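Local coordinates for protein aspartate aminotransferase, mitochondrial (Trypanosoma brucei brucei, PDB 4W5K) that probably transfers amino groups from aspartate to 2-oxoglutarate as a homodimer, with pyridoxal 5'-phosphate as its cofactor, at residues A[51-56]-A[300-305]; A[93-98]-A[272-277]; A[74-79]-A[85-90]; A[39-44]-A[379-384]. The protein carries 1 engineered substitution. All blocks are in the same frame, centred on the assembly; numbering follows the deposited sequence.

Interaction 1: residues A[51-56]-A[300-305]; sequences VKQATL and PQLTAL
Leu302 and Gln53 make the close-packed part of this contact. One methyl of the leucine, CD2, lies against the glutamine chain, 3.7 Å from Gln53 CB and equally near Gln53 OE1, the two side chains slanting across each other. Its other methyl, CD1, turns to the backbone and lies 4.2 Å from Ala54 CA. The glutamine leaves its backbone with CG beside N (chi1 -61°) and then runs extended, which carries its amide across Leu302 as far as Leu305, one turn on. There Gln53 NE2 comes to rest 3.7 Å from Leu305 CD2, with the two side chains crossing at about a right angle. Helix 300-331 is thus met by residues 53 and 54, after the start of helix 49-52. In aminotransferases of fold type I, a long helix in this position spans the large and small domains, and helix 300-331 is probably its counterpart here. Leu305 reaches further along the same surface and also packs on Glu49 and Cys50. The other side is looser. Gln53 is exposed, and across the two segments its amide meets methyl groups rather than a polar partner. Lys52 stays clear of the leucines and pairs with Glu49. Beyond Ala54 the chain moves off to helix 287-297, where Thr55 N bonds to Ser295 OG and Leu56 packs on Tyr288 and Trp291.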
# COMPACT_ATOMS: atom_id res chain seq x y z
N VAL A 51 16.07 4.77 -14.21
CA VAL A 51 14.62 4.66 -13.99
C VAL A 51 13.85 5.19 -15.22
O VAL A 51 12.85 4.61 -15.63
CB VAL A 51 14.24 5.39 -12.68
CG1 VAL A 51 12.74 5.50 -12.50
CG2 VAL A 51 14.82 4.62 -11.47
N LYS A 52 14.31 6.29 -15.80
CA LYS A 52 13.70 6.80 -17.04
C LYS A 52 13.74 5.77 -18.17
O LYS A 52 12.81 5.68 -18.99
CB LYS A 52 14.41 8.07 -17.49
CG LYS A 52 14.31 9.24 -16.51
CD LYS A 52 15.09 10.44 -17.00
CE LYS A 52 15.06 11.58 -15.99
NZ LYS A 52 15.96 12.68 -16.40
N GLN A 53 14.83 5.01 -18.24
CA GLN A 53 15.03 4.03 -19.31
C GLN A 53 14.44 2.66 -19.01
O GLN A 53 14.47 1.78 -19.88
CB GLN A 53 16.52 3.87 -19.61
CG GLN A 53 17.21 5.15 -20.08
CD GLN A 53 18.71 4.96 -20.27
OE1 GLN A 53 19.18 3.87 -20.59
NE2 GLN A 53 19.47 6.04 -20.08
N ALA A 54 13.92 2.47 -17.79
CA ALA A 54 13.30 1.20 -17.40
C ALA A 54 12.08 0.94 -18.26
O ALA A 54 11.39 1.87 -18.70
CB ALA A 54 12.91 1.21 -15.91
N THR A 55 11.82 -0.34 -18.52
CA THR A 55 10.64 -0.75 -19.29
C THR A 55 9.46 -1.13 -18.38
O THR A 55 9.61 -1.97 -17.50
CB THR A 55 10.97 -1.94 -20.20
OG1 THR A 55 11.94 -1.54 -21.18
CG2 THR A 55 9.69 -2.43 -20.91
N LEU A 56 8.31 -0.50 -18.56
CA LEU A 56 7.15 -0.84 -17.73
C LEU A 56 6.38 -1.98 -18.36
O LEU A 56 6.48 -2.20 -19.56
CB LEU A 56 6.22 0.37 -17.54
CG LEU A 56 6.91 1.68 -17.14
CD1 LEU A 56 5.85 2.75 -16.97
CD2 LEU A 56 7.67 1.45 -15.85
N PRO A 300 21.87 -5.82 -17.82
CA PRO A 300 23.25 -5.45 -17.48
C PRO A 300 23.56 -3.97 -17.71
O PRO A 300 24.21 -3.35 -16.86
CB PRO A 300 24.10 -6.33 -18.41
CG PRO A 300 23.21 -7.49 -18.74
CD PRO A 300 21.80 -6.96 -18.75
N GLN A 301 23.12 -3.41 -18.83
CA GLN A 301 23.38 -2.00 -19.09
C GLN A 301 22.70 -1.08 -18.08
O GLN A 301 23.31 -0.11 -17.61
CB GLN A 301 22.93 -1.64 -20.51
CG GLN A 301 23.88 -2.09 -21.59
CD GLN A 301 23.36 -1.80 -22.98
OE1 GLN A 301 22.28 -2.26 -23.36
NE2 GLN A 301 24.11 -1.04 -23.75
N LEU A 302 21.44 -1.37 -17.75
CA LEU A 302 20.71 -0.52 -16.82
C LEU A 302 21.29 -0.67 -15.43
O LEU A 302 21.34 0.29 -14.65
CB LEU A 302 19.21 -0.86 -16.81
CG LEU A 302 18.43 -0.45 -18.07
CD1 LEU A 302 16.96 -0.83 -17.92
CD2 LEU A 302 18.58 1.04 -18.34
N THR A 303 21.73 -1.89 -15.11
CA THR A 303 22.31 -2.19 -13.80
C THR A 303 23.62 -1.43 -13.62
O THR A 303 23.87 -0.82 -12.58
CB THR A 303 22.53 -3.71 -13.63
OG1 THR A 303 21.26 -4.37 -13.47
CG2 THR A 303 23.37 -4.00 -12.40
N ALA A 304 24.43 -1.43 -14.67
CA ALA A 304 25.68 -0.68 -14.65
C ALA A 304 25.40 0.83 -14.48
O ALA A 304 26.11 1.51 -13.74
CB ALA A 304 26.47 -0.93 -15.94
N LEU A 305 24.39 1.33 -15.17
CA LEU A 305 24.02 2.73 -15.09
C LEU A 305 23.56 3.08 -13.69
O LEU A 305 24.00 4.08 -13.11
CB LEU A 305 22.93 3.07 -16.11
CG LEU A 305 22.42 4.51 -16.07
CD1 LEU A 305 23.58 5.52 -16.17
CD2 LEU A 305 21.40 4.74 -17.18

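Interaction 2: residues A[93-98]-A[272-277]; sequences ASCQTL and SQLALL
Cys95 SG and Leu274 CD1 meet at 3.9 Å, a single apolar touch between a strand and the helix lying over it. The same methyl stands 4.4 Å from Ser94 C, so it sits against the strand backbone as well as the sulfur. With chi1 at 68°, SG of Cys95 lies between its backbone N and carbonyl carbon, and there it meets the leucine methyl. One shell out, Leu274 also packs on Ile106 and Leu110 of helix 99-110, while Cys95 touches Thr66. Strand 92-97 is an outermost strand of the chain's large mixed sheet, the core of a fold type I aminotransferase domain, and helix 264-282 packs on one face of it. Backbone bonds to the antiparallel strand 255-260, Cys95 with Leu257 and Ala93 with Ile259, set the strand's position. Ala93 continues the apolar surface against Ala267, Leu270 and Val271 of the same helix. Ser94 points away from the helix, and its OG hydrogen-bonds to His258 ND1. Just past the strand come Gly99, Gly100 and Thr101 of the cofactor pocket, with the Cys95 side chain about 13 Å from the bound pyridoxal phosphate.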
# COMPACT_ATOMS: atom_id res chain seq x y z
N ALA A 93 11.95 -16.78 2.93
CA ALA A 93 10.58 -16.38 2.60
C ALA A 93 10.53 -14.88 2.27
O ALA A 93 10.96 -14.07 3.07
CB ALA A 93 9.65 -16.71 3.77
N SER A 94 10.00 -14.51 1.10
CA SER A 94 10.08 -13.13 0.66
C SER A 94 8.82 -12.66 -0.03
O SER A 94 8.09 -13.46 -0.62
CB SER A 94 11.25 -12.92 -0.32
OG SER A 94 12.51 -13.27 0.28
N CYS A 95 8.60 -11.35 0.03
CA CYS A 95 7.50 -10.72 -0.71
C CYS A 95 7.77 -9.24 -0.98
O CYS A 95 8.60 -8.59 -0.34
CB CYS A 95 6.17 -10.88 0.06
SG CYS A 95 6.04 -9.93 1.62
N GLN A 96 7.03 -8.72 -1.95
CA GLN A 96 7.00 -7.29 -2.21
C GLN A 96 6.19 -6.60 -1.12
O GLN A 96 5.23 -7.18 -0.60
CB GLN A 96 6.37 -7.06 -3.60
CG GLN A 96 6.15 -5.59 -3.97
CD GLN A 96 5.62 -5.42 -5.40
OE1 GLN A 96 5.66 -6.35 -6.19
NE2 GLN A 96 5.19 -4.22 -5.73
N THR A 97 6.57 -5.38 -0.77
CA THR A 97 5.89 -4.62 0.27
C THR A 97 5.75 -3.15 -0.10
O THR A 97 6.37 -2.68 -1.05
CB THR A 97 6.65 -4.71 1.61
OG1 THR A 97 7.99 -4.22 1.38
CG2 THR A 97 6.72 -6.17 2.13
N LEU A 98 4.96 -2.42 0.69
CA LEU A 98 4.79 -0.99 0.47
C LEU A 98 5.97 -0.22 1.04
O LEU A 98 5.88 0.32 2.15
CB LEU A 98 3.48 -0.53 1.11
CG LEU A 98 2.26 -1.22 0.51
CD1 LEU A 98 1.00 -0.92 1.30
CD2 LEU A 98 2.13 -0.71 -0.90
N SER A 272 2.98 -18.30 2.87
CA SER A 272 1.52 -18.40 2.95
C SER A 272 0.97 -17.50 4.04
O SER A 272 -0.11 -16.92 3.91
CB SER A 272 1.10 -19.85 3.23
OG SER A 272 1.50 -20.67 2.15
N GLN A 273 1.70 -17.41 5.15
CA GLN A 273 1.25 -16.57 6.25
C GLN A 273 1.40 -15.09 5.90
O GLN A 273 0.61 -14.27 6.36
CB GLN A 273 2.01 -16.90 7.54
CG GLN A 273 1.60 -18.23 8.16
CD GLN A 273 0.15 -18.27 8.62
OE1 GLN A 273 -0.33 -17.38 9.35
NE2 GLN A 273 -0.56 -19.32 8.20
N LEU A 274 2.41 -14.75 5.08
CA LEU A 274 2.56 -13.39 4.57
C LEU A 274 1.33 -13.02 3.75
O LEU A 274 0.77 -11.94 3.90
CB LEU A 274 3.83 -13.23 3.70
CG LEU A 274 5.16 -13.22 4.45
CD1 LEU A 274 6.34 -13.34 3.50
CD2 LEU A 274 5.27 -11.94 5.27
N ALA A 275 0.91 -13.93 2.88
CA ALA A 275 -0.28 -13.67 2.08
C ALA A 275 -1.51 -13.39 2.97
O ALA A 275 -2.30 -12.50 2.65
CB ALA A 275 -0.57 -14.85 1.15
N LEU A 276 -1.67 -14.12 4.08
CA LEU A 276 -2.82 -13.88 4.97
C LEU A 276 -2.75 -12.54 5.68
O LEU A 276 -3.77 -12.05 6.18
CB LEU A 276 -2.94 -15.01 6.01
CG LEU A 276 -3.11 -16.37 5.36
CD1 LEU A 276 -3.00 -17.45 6.45
CD2 LEU A 276 -4.44 -16.48 4.63
N LEU A 277 -1.56 -11.94 5.74
CA LEU A 277 -1.42 -10.61 6.34
C LEU A 277 -1.65 -9.51 5.31
O LEU A 277 -2.26 -8.49 5.60
CB LEU A 277 -0.02 -10.43 6.95
CG LEU A 277 0.25 -11.24 8.22
CD1 LEU A 277 1.73 -11.19 8.60
CD2 LEU A 277 -0.60 -10.69 9.37

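Interaction 3: residues A[74-79]-A[85-90]; sequences EAQKLC and AALRDG
Leu87 sets CG anti to its backbone N (chi1 -161°), and this directs both methyls at helix 69-80, where Gln76 receives them with its CG beside the backbone N (chi1 -67°). The two segments belong to consecutive helices, 69-80 and 85-88, that run roughly antiparallel as a short helical hairpin, and Leu87 bridges from one to the other. Its methyls divide the work. CD1 lies along the extended glutamine chain, 3.8 Å from Gln76 CB and 3.7 Å from Gln76 CD, with the methyl over the face of the amide. CD2 packs on the backbone instead, 3.6 Å from Gln76 O and 4.0 Å from Lys77 CA. The polar end of Gln76 is held from elsewhere: NE2 hydrogen-bonds to Ser94 OG on the neighbouring strand, which fixes the amide beside the leucine. The helix of Leu87 stops soon afterwards in a Schellman motif. Gly90, with positive phi, sends its N back to Leu87 O at 3.0 Å, and the chain turns off towards strand 92-97. On helix 69-80, Lys77 touches Leu87 with the base of its chain, its CG lying 4.3 Å from Leu87 CD2, but then bends away along its own helix to Glu74. That carboxylate has a second cationic partner in Lys298, and the pair of lysines would be expected to stabilise its negative charge. Lys77 NZ approaches Glu74 OE2 on the syn side at 2.8 Å, 28° out of the carboxylate plane.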
# COMPACT_ATOMS: atom_id res chain seq x y z
N GLU A 74 14.70 -10.64 -7.85
CA GLU A 74 15.81 -9.68 -7.97
C GLU A 74 16.09 -8.96 -6.65
O GLU A 74 17.26 -8.70 -6.32
CB GLU A 74 15.53 -8.65 -9.08
CG GLU A 74 15.51 -9.22 -10.50
CD GLU A 74 16.72 -10.06 -10.84
OE1 GLU A 74 17.86 -9.56 -10.72
OE2 GLU A 74 16.52 -11.23 -11.26
N ALA A 75 15.05 -8.64 -5.89
CA ALA A 75 15.23 -8.01 -4.57
C ALA A 75 16.03 -8.93 -3.64
O ALA A 75 16.96 -8.47 -2.97
CB ALA A 75 13.90 -7.67 -3.94
N GLN A 76 15.66 -10.21 -3.61
CA GLN A 76 16.43 -11.20 -2.85
C GLN A 76 17.91 -11.21 -3.24
O GLN A 76 18.80 -11.20 -2.37
CB GLN A 76 15.88 -12.60 -3.07
CG GLN A 76 14.51 -12.83 -2.50
CD GLN A 76 14.01 -14.22 -2.85
OE1 GLN A 76 14.19 -14.69 -3.98
NE2 GLN A 76 13.45 -14.92 -1.86
N LYS A 77 18.17 -11.30 -4.54
CA LYS A 77 19.54 -11.41 -5.02
C LYS A 77 20.36 -10.15 -4.72
O LYS A 77 21.57 -10.24 -4.43
CB LYS A 77 19.56 -11.72 -6.53
CG LYS A 77 19.09 -13.14 -6.85
CD LYS A 77 19.31 -13.52 -8.31
CE LYS A 77 18.54 -12.61 -9.25
NZ LYS A 77 18.57 -13.11 -10.66
N LEU A 78 19.71 -8.99 -4.80
CA LEU A 78 20.39 -7.72 -4.51
C LEU A 78 20.71 -7.63 -3.02
O LEU A 78 21.81 -7.19 -2.64
CB LEU A 78 19.53 -6.52 -4.95
CG LEU A 78 20.08 -5.14 -4.54
CD1 LEU A 78 21.39 -4.84 -5.26
CD2 LEU A 78 19.04 -4.05 -4.81
N CYS A 79 19.78 -8.08 -2.18
CA CYS A 79 19.97 -8.03 -0.72
C CYS A 79 21.08 -8.98 -0.28
O CYS A 79 22.04 -8.57 0.43
CB CYS A 79 18.65 -8.37 0.01
SG CYS A 79 18.84 -8.41 1.83
N ALA A 85 24.07 -19.05 0.51
CA ALA A 85 23.59 -20.41 0.58
C ALA A 85 22.10 -20.47 0.90
O ALA A 85 21.36 -21.26 0.32
CB ALA A 85 24.39 -21.20 1.62
N ALA A 86 21.66 -19.60 1.81
CA ALA A 86 20.27 -19.58 2.25
C ALA A 86 19.34 -19.37 1.07
O ALA A 86 18.31 -20.03 0.94
CB ALA A 86 20.04 -18.49 3.28
N LEU A 87 19.73 -18.43 0.22
CA LEU A 87 18.97 -18.11 -0.97
C LEU A 87 18.97 -19.30 -1.94
O LEU A 87 17.92 -19.71 -2.42
CB LEU A 87 19.55 -16.86 -1.62
CG LEU A 87 18.65 -16.12 -2.59
CD1 LEU A 87 17.23 -15.95 -2.02
CD2 LEU A 87 19.26 -14.76 -2.91
N ARG A 88 20.16 -19.86 -2.18
CA ARG A 88 20.32 -21.04 -3.03
C ARG A 88 19.42 -22.19 -2.58
O ARG A 88 18.78 -22.84 -3.41
CB ARG A 88 21.79 -21.49 -3.04
N ASP A 89 19.37 -22.44 -1.28
CA ASP A 89 18.61 -23.56 -0.74
C ASP A 89 17.11 -23.27 -0.60
O ASP A 89 16.34 -24.13 -0.16
CB ASP A 89 19.18 -23.97 0.61
CG ASP A 89 20.64 -24.37 0.53
OD1 ASP A 89 21.11 -24.74 -0.57
OD2 ASP A 89 21.33 -24.33 1.58
N GLY A 90 16.69 -22.06 -0.95
CA GLY A 90 15.28 -21.71 -0.94
C GLY A 90 14.73 -21.49 0.46
O GLY A 90 13.53 -21.60 0.69

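Interaction 4: residues A[39-44]-A[379-384]; sequences RDDADQ and LNSTNV
Asp41 grips Ser381 with both carboxylate oxygens. Ser381 N donates to Asp41 OD1 at 2.9 Å in a nearly straight bond (163°), and Ser381 OG donates to Asp41 OD2 at 2.7 Å. Both donors arrive on the syn sides, so the bidentate pair fixes the rotation of the carboxylate; CG of Asp41 stands anti to its backbone N (chi1 -165°), which turns the group to the serine. Van der Waals contact comes from Asn380, whose CB presses on Asp41 O at 3.3 Å. The asparagine amide stands almost perpendicular to the Asp41 carboxylate, with planes 84° apart. One water bridges the loops, donating to Asp40 O and accepting from Asn380 ND2 at 2.9 Å. Bonds within each loop keep these groups in place. Asp40 OD1 takes Ala42 N and Gln44 N from opposite faces of its carboxylate, and Asn380 OD1 takes both Thr382 N and Thr382 OG1. Asn383 OD1 accepts from Asn380 N, which ties the second loop together. Arg316 of helix 300-331 reaches both loops by bonding to Arg39 O and Leu379 O, while Arg39 forms a salt bridge with Asp61 of the second subunit. The result is two self-braced polar loops joined side by side: 39-44 has a type I beta turn from Asp40 to Asp43 with an Asx turn at Asp40, and 379-384 holds an Asx turn at Asn380 just before helix 384-395.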
# COMPACT_ATOMS: atom_id res chain seq x y z
N ARG A 39 18.07 15.27 -2.97
CA ARG A 39 18.05 16.39 -3.91
C ARG A 39 19.41 16.47 -4.60
O ARG A 39 20.42 16.10 -4.00
CB ARG A 39 17.77 17.72 -3.19
CG ARG A 39 16.40 17.82 -2.58
CD ARG A 39 15.41 18.02 -3.69
NE ARG A 39 14.04 18.25 -3.25
CZ ARG A 39 13.09 17.32 -3.23
NH1 ARG A 39 13.35 16.07 -3.60
NH2 ARG A 39 11.86 17.65 -2.86
N ASP A 40 19.45 16.91 -5.86
CA ASP A 40 20.73 17.12 -6.55
C ASP A 40 21.33 18.44 -6.11
O ASP A 40 20.78 19.11 -5.24
CB ASP A 40 20.55 17.04 -8.09
CG ASP A 40 19.68 18.14 -8.67
OD1 ASP A 40 19.40 19.16 -8.00
OD2 ASP A 40 19.24 17.98 -9.83
N ASP A 41 22.47 18.82 -6.70
CA ASP A 41 23.15 20.06 -6.35
C ASP A 41 22.37 21.34 -6.67
O ASP A 41 22.72 22.41 -6.17
CB ASP A 41 24.50 20.13 -7.06
CG ASP A 41 25.40 21.20 -6.47
OD1 ASP A 41 25.71 21.13 -5.26
OD2 ASP A 41 25.78 22.13 -7.23
N ALA A 42 21.34 21.23 -7.51
CA ALA A 42 20.47 22.34 -7.87
C ALA A 42 19.21 22.36 -7.01
O ALA A 42 18.28 23.12 -7.29
CB ALA A 42 20.10 22.25 -9.33
N ASP A 43 19.18 21.51 -5.99
CA ASP A 43 18.08 21.42 -5.05
C ASP A 43 16.81 20.93 -5.76
O ASP A 43 15.71 21.33 -5.43
CB ASP A 43 17.84 22.78 -4.37
CG ASP A 43 16.86 22.69 -3.21
OD1 ASP A 43 16.86 21.67 -2.48
OD2 ASP A 43 16.07 23.64 -3.06
N GLN A 44 16.99 20.06 -6.75
CA GLN A 44 15.86 19.48 -7.48
C GLN A 44 15.66 18.03 -7.10
O GLN A 44 16.61 17.32 -6.82
CB GLN A 44 16.07 19.56 -8.99
CG GLN A 44 16.24 20.97 -9.53
CD GLN A 44 15.12 21.89 -9.08
OE1 GLN A 44 13.94 21.61 -9.32
NE2 GLN A 44 15.48 22.97 -8.40
N LEU A 379 21.64 20.56 1.57
CA LEU A 379 22.89 21.32 1.40
C LEU A 379 23.43 21.14 -0.01
O LEU A 379 23.38 20.04 -0.56
CB LEU A 379 23.96 20.87 2.41
CG LEU A 379 23.91 21.34 3.86
CD1 LEU A 379 25.08 20.76 4.66
CD2 LEU A 379 23.90 22.85 3.97
N ASN A 380 23.97 22.21 -0.59
CA ASN A 380 24.57 22.11 -1.91
C ASN A 380 25.60 23.21 -2.14
O ASN A 380 25.92 23.99 -1.24
CB ASN A 380 23.50 22.16 -2.99
CG ASN A 380 22.58 23.35 -2.83
OD1 ASN A 380 23.02 24.51 -2.89
ND2 ASN A 380 21.30 23.07 -2.62
N SER A 381 26.12 23.26 -3.36
CA SER A 381 27.14 24.25 -3.69
C SER A 381 26.66 25.69 -3.49
O SER A 381 27.47 26.57 -3.19
CB SER A 381 27.61 24.06 -5.13
OG SER A 381 26.60 24.37 -6.07
N THR A 382 25.36 25.95 -3.64
CA THR A 382 24.88 27.33 -3.58
C THR A 382 24.50 27.81 -2.18
O THR A 382 24.26 29.00 -1.99
CB THR A 382 23.66 27.57 -4.51
OG1 THR A 382 22.48 27.00 -3.93
CG2 THR A 382 23.89 26.95 -5.88
N ASN A 383 24.45 26.92 -1.20
CA ASN A 383 24.07 27.37 0.14
C ASN A 383 25.00 26.92 1.27
O ASN A 383 24.80 27.30 2.42
CB ASN A 383 22.63 26.94 0.47
CG ASN A 383 22.44 25.42 0.48
OD1 ASN A 383 23.38 24.64 0.70
ND2 ASN A 383 21.19 24.99 0.26
N VAL A 384 26.00 26.10 0.94
CA VAL A 384 26.81 25.50 2.00
C VAL A 384 27.66 26.56 2.70
O VAL A 384 27.93 26.46 3.89
CB VAL A 384 27.70 24.34 1.45
CG1 VAL A 384 28.78 24.85 0.53
CG2 VAL A 384 28.30 23.53 2.61
O HOH W 1 20.35 20.37 -2.55

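Interactions 2 and 3 are the directly joined pair: their centres lie 16 Å apart and Ser94 OG sits 2.9 Å from Gln76 NE2, a probable hydrogen bond. In sequence, helix 85-88 of interaction 3 leads into strand 92-97 of interaction 2, where the Cys95 side chain is about 11 Å from that of Gly100 in the cofactor site; interactions 1, 3 and 4 lie away from the known binding sites. Interaction 1 comes to about 7 Å of interaction 3 and about 9 Å of interaction 4, nearest atoms in each case, without touching either. Helix 300-331 starts in interaction 1 and runs on past the loops of interaction 4. Interactions 2 and 4 are on opposite sides of the chain's centre, their own centres 39 Å apart.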